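Local atomic coordinates of glucose-resistance amylase regulator (Weissella paramesenteroides ATCC 33313, PDB entry 4RK6), a protein that binds D-glucose and, as a LacI-family regulator, probably controls transcription by acting as a repressor at cis-regulatory DNA sites. Residues Y33-S38 / A251-L256; D53-V58 / D76-M81; H126-L131 / N162-G167. All blocks are in the same frame, centred on the assembly; numbering follows the deposited sequence.

Contact 1 (Y33-S38 / A251-L256); sequences YETTIS and AMQLFL
Two helices of the N-terminal lobe of this periplasmic-binding-protein-like fold, 24-39 and 244-257, meet where T35 and T36 of the first pack on M252, Q253 and L256 of the second. Their local axes run in broadly the same direction, 34° apart, with a closest approach of 9.4 Å. T35 carries most of the contact through its methyl: CG2 stands anti to the backbone N (OG1 chi1 -58°), which turns it into the second helix and leaves OG1 beside the T35 backbone N. There T35 CG2 lies 3.5 Å from CG of M252, a tight carbon contact, the two side chains running antiparallel as they pass. The same methyl also meets L256 CD1 at 3.8 Å. M252, present as selenomethionine, bends at chi2 and carries its selenium across the T36 side chain at about a right angle, with T36 CG2 3.9 Å from SE. T36 OG1 turns back instead and donates to Y33 O at 2.9 Å, so that its hydroxyl is spent on its own helix while the methyl touches the selenium. F71 of strand 69-72 and L32 also pack on M252. A water bridges the two helices: it donates to Q253 OE1 at 2.7 Å and hydrogen-bonds T35 OG1 at 3.2 Å. The other end of that amide, NE2, is held by D257. E34 also pairs with R249 of helix 244-257 in a salt bridge, a direct charged tie between the same two helices. Direct contact is mostly apolar, methyls against the selenomethionine chain and L256, while the polar link between T35 and Q253 passes through water.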
loop_
_atom_site.group_PDB
_atom_site.type_symbol
_atom_site.label_atom_id
_atom_site.label_comp_id
_atom_site.label_asym_id
_atom_site.label_seq_id
_atom_site.Cartn_x
_atom_site.Cartn_y
_atom_site.Cartn_z
ATOM N N TYR A 33 3.918 -9.627 -13.355
ATOM C CA TYR A 33 4.458 -8.698 -14.320
ATOM C C TYR A 33 5.820 -9.137 -14.860
ATOM O O TYR A 33 6.051 -9.112 -16.078
ATOM C CB TYR A 33 4.580 -7.332 -13.665
ATOM C CG TYR A 33 4.953 -6.234 -14.607
ATOM C CD1 TYR A 33 3.978 -5.582 -15.368
ATOM C CD2 TYR A 33 6.277 -5.810 -14.718
ATOM C CE1 TYR A 33 4.323 -4.552 -16.231
ATOM C CE2 TYR A 33 6.630 -4.782 -15.574
ATOM C CZ TYR A 33 5.655 -4.156 -16.328
ATOM O OH TYR A 33 6.025 -3.136 -17.174
ATOM N N GLU A 34 6.728 -9.530 -13.973
ATOM C CA GLU A 34 8.022 -9.999 -14.453
ATOM C C GLU A 34 7.920 -11.215 -15.381
ATOM O O GLU A 34 8.675 -11.305 -16.332
ATOM C CB GLU A 34 9.042 -10.213 -13.335
ATOM C CG GLU A 34 8.653 -11.109 -12.183
ATOM C CD GLU A 34 9.709 -11.084 -11.097
ATOM O OE1 GLU A 34 10.904 -11.088 -11.451
ATOM O OE2 GLU A 34 9.358 -11.057 -9.896
ATOM N N THR A 35 6.979 -12.123 -15.136
ATOM C CA THR A 35 6.842 -13.295 -16.004
ATOM C C THR A 35 6.073 -12.974 -17.278
ATOM O O THR A 35 6.378 -13.534 -18.330
ATOM C CB THR A 35 6.228 -14.499 -15.248
ATOM O OG1 THR A 35 7.059 -14.802 -14.122
ATOM C CG2 THR A 35 6.159 -15.733 -16.138
ATOM N N THR A 36 5.086 -12.075 -17.214
ATOM C CA THR A 36 4.378 -11.647 -18.427
ATOM C C THR A 36 5.309 -10.890 -19.362
ATOM O O THR A 36 5.281 -11.092 -20.580
ATOM C CB THR A 36 3.160 -10.741 -18.142
ATOM O OG1 THR A 36 3.585 -9.529 -17.501
ATOM C CG2 THR A 36 2.156 -11.467 -17.274
ATOM N N ILE A 37 6.134 -10.021 -18.778
ATOM C CA ILE A 37 7.061 -9.195 -19.558
ATOM C C ILE A 37 7.991 -10.079 -20.397
ATOM O O ILE A 37 8.156 -9.868 -21.599
ATOM C CB ILE A 37 7.858 -8.205 -18.644
ATOM C CG1 ILE A 37 7.779 -6.782 -19.200
ATOM C CG2 ILE A 37 9.313 -8.627 -18.418
ATOM C CD1 ILE A 37 6.416 -6.147 -19.043
ATOM N N SER A 38 8.557 -11.101 -19.769
ATOM C CA SER A 38 9.542 -11.937 -20.424
ATOM C C SER A 38 8.917 -12.973 -21.362
ATOM O O SER A 38 9.630 -13.584 -22.147
ATOM C CB SER A 38 10.425 -12.622 -19.382
ATOM O OG SER A 38 9.641 -13.311 -18.431
ATOM N N ALA A 251 2.158 -18.760 -10.804
ATOM C CA ALA A 251 0.832 -18.747 -11.443
ATOM C C ALA A 251 0.930 -18.467 -12.959
ATOM O O ALA A 251 0.311 -19.142 -13.781
ATOM C CB ALA A 251 -0.088 -17.734 -10.775
HETATM N N MSE A 252 1.740 -17.492 -13.342
HETATM C CA MSE A 252 1.902 -17.174 -14.754
HETATM C C MSE A 252 2.609 -18.320 -15.446
HETATM O O MSE A 252 2.235 -18.709 -16.564
HETATM C CB MSE A 252 2.632 -15.838 -14.927
HETATM C CG MSE A 252 2.718 -15.394 -16.381
HETATM SE SE MSE A 252 1.002 -15.179 -17.286
HETATM C CE MSE A 252 1.642 -15.033 -19.150
ATOM N N GLN A 253 3.598 -18.904 -14.790
ATOM C CA GLN A 253 4.319 -20.038 -15.405
ATOM C C GLN A 253 3.419 -21.250 -15.631
ATOM O O GLN A 253 3.552 -21.970 -16.623
ATOM C CB GLN A 253 5.522 -20.464 -14.565
ATOM C CG GLN A 253 6.528 -21.256 -15.380
ATOM C CD GLN A 253 7.096 -20.426 -16.504
ATOM O OE1 GLN A 253 7.487 -19.262 -16.303
ATOM N NE2 GLN A 253 7.146 -20.999 -17.701
ATOM N N LEU A 254 2.530 -21.502 -14.680
ATOM C CA LEU A 254 1.549 -22.559 -14.823
ATOM C C LEU A 254 0.722 -22.353 -16.090
ATOM O O LEU A 254 0.524 -23.295 -16.877
ATOM C CB LEU A 254 0.663 -22.618 -13.580
ATOM C CG LEU A 254 -0.271 -23.807 -13.418
ATOM C CD1 LEU A 254 0.549 -25.080 -13.308
ATOM C CD2 LEU A 254 -1.118 -23.606 -12.170
ATOM N N PHE A 255 0.289 -21.118 -16.327
ATOM C CA PHE A 255 -0.488 -20.813 -17.523
ATOM C C PHE A 255 0.356 -21.019 -18.774
ATOM O O PHE A 255 -0.092 -21.662 -19.754
ATOM C CB PHE A 255 -1.054 -19.383 -17.473
ATOM C CG PHE A 255 -1.594 -18.900 -18.791
ATOM C CD1 PHE A 255 -2.713 -19.495 -19.356
ATOM C CD2 PHE A 255 -0.981 -17.868 -19.476
ATOM C CE1 PHE A 255 -3.207 -19.083 -20.583
ATOM C CE2 PHE A 255 -1.479 -17.431 -20.697
ATOM C CZ PHE A 255 -2.589 -18.035 -21.256
ATOM N N LEU A 256 1.567 -20.477 -18.758
ATOM C CA LEU A 256 2.459 -20.602 -19.918
ATOM C C LEU A 256 2.787 -22.070 -20.247
ATOM O O LEU A 256 2.924 -22.428 -21.413
ATOM C CB LEU A 256 3.745 -19.816 -19.712
ATOM C CG LEU A 256 3.569 -18.293 -19.679
ATOM C CD1 LEU A 256 4.840 -17.630 -19.181
ATOM C CD2 LEU A 256 3.142 -17.765 -21.038
HETATM O O HOH W 1 8.001 -17.840 -14.118
#

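Contact 2 (D53-V58 / D76-M81); sequences DHQYQV and DIPSWM
W80 reaches helix 52-64 with the far end of its indole, and the way that ring is turned decides how Q55 and Y56 meet it. CG of W80 lies between its backbone N and carbonyl carbon (chi1 59°), which sends the six-membered ring toward the backbone at Q55 and Y56. CH2 leads: it is 3.6 Å from Y56 CA, while the carbonyl carbon of Q55 sits in the indole plane, at the ring edge. The Y56 ring, swung away from its own backbone N, comes beside the indole in an oblique pairing, its plane 50° from that of the six-membered ring and the centroids 5.9 Å apart. W80 CZ3 approaches the edge of the tyrosine, 3.8 Å from Y56 CD1. On one face of the indole P78 CG lies 3.5 Å above the plane, near the rim, and M81 CB covers the same face. These residues belong to successive helices of the alternating beta-alpha fold of the N-terminal lobe: P78 takes the N-cap position of helix 79-87, and Q55 and M81 both also pack on L48 of strand 42-48. Q55 extends beyond CG and meets P78 from the opposite direction, with Q55 OE1 3.5 Å from P78 CG. Its NE2 is held elsewhere, by the backbone O of D49, which helps fix the amide as it passes the proline ring. The indole NE1 bonds E52 OE1, at the start of helix 52-64. M81, built as selenomethionine, stays extended until it bends at chi3, and its CE ends 3.5 Å from Q55 O.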
loop_
_atom_site.group_PDB
_atom_site.type_symbol
_atom_site.label_atom_id
_atom_site.label_comp_id
_atom_site.label_asym_id
_atom_site.label_seq_id
_atom_site.Cartn_x
_atom_site.Cartn_y
_atom_site.Cartn_z
ATOM N N ASP A 53 -23.822 -6.540 -10.298
ATOM C CA ASP A 53 -23.943 -5.859 -11.600
ATOM C C ASP A 53 -22.629 -5.208 -12.083
ATOM O O ASP A 53 -22.366 -5.154 -13.283
ATOM C CB ASP A 53 -25.050 -4.797 -11.569
ATOM C CG ASP A 53 -26.441 -5.401 -11.593
ATOM O OD1 ASP A 53 -26.723 -6.294 -10.772
ATOM O OD2 ASP A 53 -27.257 -4.974 -12.433
ATOM N N HIS A 54 -21.824 -4.698 -11.160
ATOM C CA HIS A 54 -20.511 -4.168 -11.528
ATOM C C HIS A 54 -19.585 -5.324 -11.880
ATOM O O HIS A 54 -18.768 -5.215 -12.790
ATOM C CB HIS A 54 -19.907 -3.364 -10.386
ATOM C CG HIS A 54 -20.722 -2.172 -9.990
ATOM N ND1 HIS A 54 -20.679 -1.626 -8.724
ATOM C CD2 HIS A 54 -21.620 -1.436 -10.689
ATOM C CE1 HIS A 54 -21.509 -0.598 -8.662
ATOM N NE2 HIS A 54 -22.093 -0.463 -9.840
ATOM N N GLN A 55 -19.728 -6.433 -11.156
ATOM C CA GLN A 55 -18.943 -7.633 -11.429
ATOM C C GLN A 55 -19.157 -8.111 -12.856
ATOM O O GLN A 55 -18.201 -8.480 -13.554
ATOM C CB GLN A 55 -19.272 -8.729 -10.414
ATOM C CG GLN A 55 -18.815 -8.414 -8.996
ATOM C CD GLN A 55 -19.259 -9.458 -7.989
ATOM O OE1 GLN A 55 -20.104 -10.306 -8.297
ATOM N NE2 GLN A 55 -18.704 -9.398 -6.775
ATOM N N TYR A 56 -20.398 -8.079 -13.327
ATOM C CA TYR A 56 -20.680 -8.525 -14.678
ATOM C C TYR A 56 -20.022 -7.619 -15.734
ATOM O O TYR A 56 -19.558 -8.107 -16.749
ATOM C CB TYR A 56 -22.186 -8.697 -14.940
ATOM C CG TYR A 56 -22.437 -9.361 -16.276
ATOM C CD1 TYR A 56 -22.199 -10.722 -16.455
ATOM C CD2 TYR A 56 -22.865 -8.620 -17.379
ATOM C CE1 TYR A 56 -22.400 -11.332 -17.683
ATOM C CE2 TYR A 56 -23.070 -9.223 -18.609
ATOM C CZ TYR A 56 -22.835 -10.577 -18.756
ATOM O OH TYR A 56 -23.038 -11.177 -19.977
ATOM N N GLN A 57 -19.973 -6.311 -15.474
ATOM C CA GLN A 57 -19.282 -5.363 -16.372
ATOM C C GLN A 57 -17.792 -5.676 -16.466
ATOM O O GLN A 57 -17.229 -5.685 -17.562
ATOM C CB GLN A 57 -19.479 -3.901 -15.921
ATOM C CG GLN A 57 -20.926 -3.417 -15.895
ATOM C CD GLN A 57 -21.659 -3.656 -17.206
ATOM O OE1 GLN A 57 -21.164 -3.304 -18.276
ATOM N NE2 GLN A 57 -22.844 -4.258 -17.129
ATOM N N VAL A 58 -17.169 -5.940 -15.318
ATOM C CA VAL A 58 -15.770 -6.372 -15.262
ATOM C C VAL A 58 -15.558 -7.609 -16.122
ATOM O O VAL A 58 -14.589 -7.695 -16.868
ATOM C CB VAL A 58 -15.326 -6.684 -13.815
ATOM C CG1 VAL A 58 -13.970 -7.392 -13.784
ATOM C CG2 VAL A 58 -15.269 -5.414 -12.991
ATOM N N ASP A 76 -13.594 -14.070 -2.927
ATOM C CA ASP A 76 -14.997 -13.674 -3.045
ATOM C C ASP A 76 -15.552 -13.669 -4.491
ATOM O O ASP A 76 -16.575 -13.038 -4.769
ATOM C CB ASP A 76 -15.140 -12.267 -2.437
ATOM C CG ASP A 76 -16.305 -12.152 -1.473
ATOM O OD1 ASP A 76 -17.304 -12.889 -1.624
ATOM O OD2 ASP A 76 -16.219 -11.311 -0.553
ATOM N N ILE A 77 -14.924 -14.399 -5.406
ATOM C CA ILE A 77 -15.332 -14.347 -6.809
ATOM C C ILE A 77 -16.601 -15.167 -6.999
ATOM O O ILE A 77 -16.672 -16.307 -6.513
ATOM C CB ILE A 77 -14.233 -14.908 -7.737
ATOM C CG1 ILE A 77 -12.918 -14.122 -7.551
ATOM C CG2 ILE A 77 -14.680 -14.863 -9.191
ATOM C CD1 ILE A 77 -12.972 -12.689 -8.043
ATOM N N PRO A 78 -17.591 -14.623 -7.721
ATOM C CA PRO A 78 -18.786 -15.439 -7.953
ATOM C C PRO A 78 -18.517 -16.637 -8.864
ATOM O O PRO A 78 -17.761 -16.538 -9.833
ATOM C CB PRO A 78 -19.752 -14.468 -8.629
ATOM C CG PRO A 78 -18.884 -13.414 -9.216
ATOM C CD PRO A 78 -17.786 -13.252 -8.216
ATOM N N SER A 79 -19.149 -17.766 -8.559
ATOM C CA SER A 79 -18.979 -18.967 -9.373
ATOM C C SER A 79 -19.284 -18.755 -10.841
ATOM O O SER A 79 -18.615 -19.344 -11.694
ATOM C CB SER A 79 -19.840 -20.105 -8.808
ATOM O OG SER A 79 -19.442 -20.385 -7.471
ATOM N N TRP A 80 -20.298 -17.938 -11.153
ATOM C CA TRP A 80 -20.690 -17.708 -12.532
ATOM C C TRP A 80 -19.563 -17.054 -13.348
ATOM O O TRP A 80 -19.484 -17.286 -14.536
ATOM C CB TRP A 80 -22.008 -16.896 -12.666
ATOM C CG TRP A 80 -22.004 -15.522 -12.026
ATOM C CD1 TRP A 80 -22.588 -15.168 -10.841
ATOM C CD2 TRP A 80 -21.407 -14.326 -12.555
ATOM N NE1 TRP A 80 -22.379 -13.829 -10.588
ATOM C CE2 TRP A 80 -21.657 -13.289 -11.622
ATOM C CE3 TRP A 80 -20.691 -14.031 -13.722
ATOM C CZ2 TRP A 80 -21.207 -11.976 -11.820
ATOM C CZ3 TRP A 80 -20.233 -12.725 -13.918
ATOM C CH2 TRP A 80 -20.488 -11.720 -12.962
HETATM N N MSE A 81 -18.717 -16.248 -12.712
HETATM C CA MSE A 81 -17.594 -15.597 -13.419
HETATM C C MSE A 81 -16.549 -16.620 -13.799
HETATM O O MSE A 81 -16.056 -16.608 -14.907
HETATM C CB MSE A 81 -16.927 -14.476 -12.574
HETATM C CG MSE A 81 -15.924 -13.676 -13.413
HETATM SE SE MSE A 81 -15.132 -12.316 -12.220
HETATM C CE MSE A 81 -16.788 -11.291 -12.027
#

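Contact 3 (H126-L131 / N162-G167); sequences HKNIAL and NIFLYG
N128 and N162 each turn CG beside their own backbone N, anti to the carbonyl carbon (chi1 -66° and -56°), a turn that brings the two amides within bonding distance where strands 129-132 and 163-166 begin. These parallel strands are joined through helix 144-155 in a beta-alpha-beta unit of the C-terminal lobe, and 163-166 is the outermost strand at that end of the sheet within the chain. N162 ND2 donates to N128 OD1 at 2.8 Å, almost straight at the hydrogen (174°). The acceptor lies in the amide plane of N162, whereas the donor stands tilted from the carbonyl plane of N128. The backbones then bond alternately: I129 N to N162 O, F164 N to I129 O, L131 N to F164 O at 2.9 Å, and Y166 N to L131 O. CA-H...O contacts add to this pairing, among them A130 CA to F164 O at 3.2 Å. On one face of the sheet A130 CB meets F164 CB at 3.8 Å. The phenyl ring turns an edge to the backbone, with I129 O in its plane; Y183 and P189 also pack on F164. On the other face L131 CB touches L165 CD2 at 4.0 Å, with F149 and R146 of helix 144-155 packing on L131 and L165 respectively. The N162 amide is held at both ends, since its OD1 accepts from A159 N. Its ND2 has a second acceptor besides N128: a water 2.9 Å from N162 ND2, which also accepts from K127 NZ at 3.2 Å.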
loop_
_atom_site.group_PDB
_atom_site.type_symbol
_atom_site.label_atom_id
_atom_site.label_comp_id
_atom_site.label_asym_id
_atom_site.label_seq_id
_atom_site.Cartn_x
_atom_site.Cartn_y
_atom_site.Cartn_z
ATOM N N HIS A 126 4.227 -19.999 25.523
ATOM C CA HIS A 126 2.864 -19.494 25.486
ATOM C C HIS A 126 1.879 -20.655 25.419
ATOM O O HIS A 126 2.151 -21.669 24.777
ATOM C CB HIS A 126 2.668 -18.563 24.297
ATOM C CG HIS A 126 3.541 -17.355 24.366
ATOM N ND1 HIS A 126 3.130 -16.181 24.958
ATOM C CD2 HIS A 126 4.823 -17.156 23.982
ATOM C CE1 HIS A 126 4.128 -15.315 24.948
ATOM N NE2 HIS A 126 5.157 -15.872 24.334
ATOM N N LYS A 127 0.765 -20.484 26.125
ATOM C CA LYS A 127 -0.342 -21.449 26.150
ATOM C C LYS A 127 -1.676 -20.804 25.807
ATOM O O LYS A 127 -2.478 -21.359 25.054
ATOM C CB LYS A 127 -0.432 -22.105 27.535
ATOM C CG LYS A 127 0.440 -23.351 27.682
ATOM C CD LYS A 127 0.425 -23.956 29.084
ATOM C CE LYS A 127 -0.911 -24.597 29.446
ATOM N NZ LYS A 127 -1.802 -23.690 30.226
ATOM N N ASN A 128 -1.920 -19.626 26.373
ATOM C CA ASN A 128 -3.122 -18.878 26.069
ATOM C C ASN A 128 -2.876 -17.916 24.916
ATOM O O ASN A 128 -2.114 -16.966 25.069
ATOM C CB ASN A 128 -3.575 -18.139 27.314
ATOM C CG ASN A 128 -4.002 -19.110 28.399
ATOM O OD1 ASN A 128 -4.746 -20.054 28.126
ATOM N ND2 ASN A 128 -3.520 -18.907 29.594
ATOM N N ILE A 129 -3.493 -18.199 23.772
ATOM C CA ILE A 129 -3.137 -17.539 22.497
ATOM C C ILE A 129 -4.378 -17.083 21.759
ATOM O O ILE A 129 -5.362 -17.811 21.674
ATOM C CB ILE A 129 -2.284 -18.453 21.588
ATOM C CG1 ILE A 129 -1.042 -18.936 22.329
ATOM C CG2 ILE A 129 -1.854 -17.723 20.318
ATOM C CD1 ILE A 129 -0.148 -19.883 21.570
ATOM N N ALA A 130 -4.347 -15.858 21.247
ATOM C CA ALA A 130 -5.444 -15.317 20.467
ATOM C C ALA A 130 -5.107 -15.282 18.964
ATOM O O ALA A 130 -3.959 -15.046 18.589
ATOM C CB ALA A 130 -5.804 -13.935 20.946
ATOM N N LEU A 131 -6.120 -15.527 18.133
ATOM C CA LEU A 131 -6.076 -15.215 16.714
ATOM C C LEU A 131 -6.864 -13.931 16.523
ATOM O O LEU A 131 -8.043 -13.848 16.883
ATOM C CB LEU A 131 -6.672 -16.360 15.872
ATOM C CG LEU A 131 -6.618 -16.158 14.353
ATOM C CD1 LEU A 131 -5.197 -16.296 13.843
ATOM C CD2 LEU A 131 -7.495 -17.179 13.639
ATOM N N ASN A 162 -7.863 -22.228 26.219
ATOM C CA ASN A 162 -6.600 -21.580 25.810
ATOM C C ASN A 162 -6.706 -20.802 24.497
ATOM O O ASN A 162 -5.737 -20.166 24.073
ATOM C CB ASN A 162 -5.539 -22.647 25.604
ATOM C CG ASN A 162 -5.330 -23.510 26.824
ATOM O OD1 ASN A 162 -5.424 -24.737 26.748
ATOM N ND2 ASN A 162 -5.028 -22.882 27.945
ATOM N N ILE A 163 -7.851 -20.916 23.835
ATOM C CA ILE A 163 -8.039 -20.461 22.453
ATOM C C ILE A 163 -8.921 -19.225 22.458
ATOM O O ILE A 163 -10.044 -19.270 22.957
ATOM C CB ILE A 163 -8.691 -21.578 21.598
ATOM C CG1 ILE A 163 -7.702 -22.735 21.429
ATOM C CG2 ILE A 163 -9.158 -21.024 20.258
ATOM C CD1 ILE A 163 -8.326 -23.987 20.868
ATOM N N PHE A 164 -8.406 -18.113 21.929
ATOM C CA PHE A 164 -9.161 -16.852 21.874
ATOM C C PHE A 164 -9.223 -16.323 20.452
ATOM O O PHE A 164 -8.296 -16.501 19.698
ATOM C CB PHE A 164 -8.524 -15.812 22.803
ATOM C CG PHE A 164 -8.448 -16.252 24.230
ATOM C CD1 PHE A 164 -7.430 -17.108 24.651
ATOM C CD2 PHE A 164 -9.408 -15.848 25.142
ATOM C CE1 PHE A 164 -7.362 -17.532 25.971
ATOM C CE2 PHE A 164 -9.344 -16.269 26.458
ATOM C CZ PHE A 164 -8.332 -17.113 26.866
ATOM N N LEU A 165 -10.341 -15.700 20.092
ATOM C CA LEU A 165 -10.573 -15.205 18.747
ATOM C C LEU A 165 -11.078 -13.775 18.788
ATOM O O LEU A 165 -11.865 -13.430 19.659
ATOM C CB LEU A 165 -11.643 -16.037 18.045
ATOM C CG LEU A 165 -11.377 -17.524 17.903
ATOM C CD1 LEU A 165 -12.615 -18.251 17.404
ATOM C CD2 LEU A 165 -10.202 -17.772 16.974
ATOM N N TYR A 166 -10.662 -12.952 17.835
ATOM C CA TYR A 166 -11.298 -11.645 17.652
ATOM C C TYR A 166 -11.164 -11.130 16.258
ATOM O O TYR A 166 -10.066 -11.109 15.716
ATOM C CB TYR A 166 -10.701 -10.586 18.583
ATOM C CG TYR A 166 -11.387 -9.240 18.473
ATOM C CD1 TYR A 166 -11.010 -8.319 17.496
ATOM C CD2 TYR A 166 -12.462 -8.907 19.311
ATOM C CE1 TYR A 166 -11.642 -7.103 17.375
ATOM C CE2 TYR A 166 -13.101 -7.675 19.200
ATOM C CZ TYR A 166 -12.683 -6.784 18.223
ATOM O OH TYR A 166 -13.265 -5.564 18.060
ATOM N N GLY A 167 -12.283 -10.668 15.700
ATOM C CA GLY A 167 -12.240 -9.797 14.529
ATOM C C GLY A 167 -12.882 -10.327 13.266
ATOM O O GLY A 167 -13.011 -11.543 13.071
HETATM O O HOH W 2 -4.930 -23.964 30.641
#

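How the contacts relate
Contacts 1 and 2 lie in the N-terminal lobe, their centres about 24 Å apart, and both reach the second subunit of the dimer. Contact 3 sits in the C-terminal lobe, across the chain's centre from both, with its centre about 39 Å from that of contact 1 and about 36 Å from that of contact 2. Along the chain contact 1 encloses the other two, and contact 2 closes before contact 3 opens. Helix 244-257 thus returns to the first lobe after the second has been built, the interwoven two-lobe topology of periplasmic-binding-protein-like folds. Glucose is bound by residues of both lobes, among them F24 and R145, whereas each contact stays inside one lobe, contacts 1 and 2 as side-chain packing and contact 3 as strand pairing.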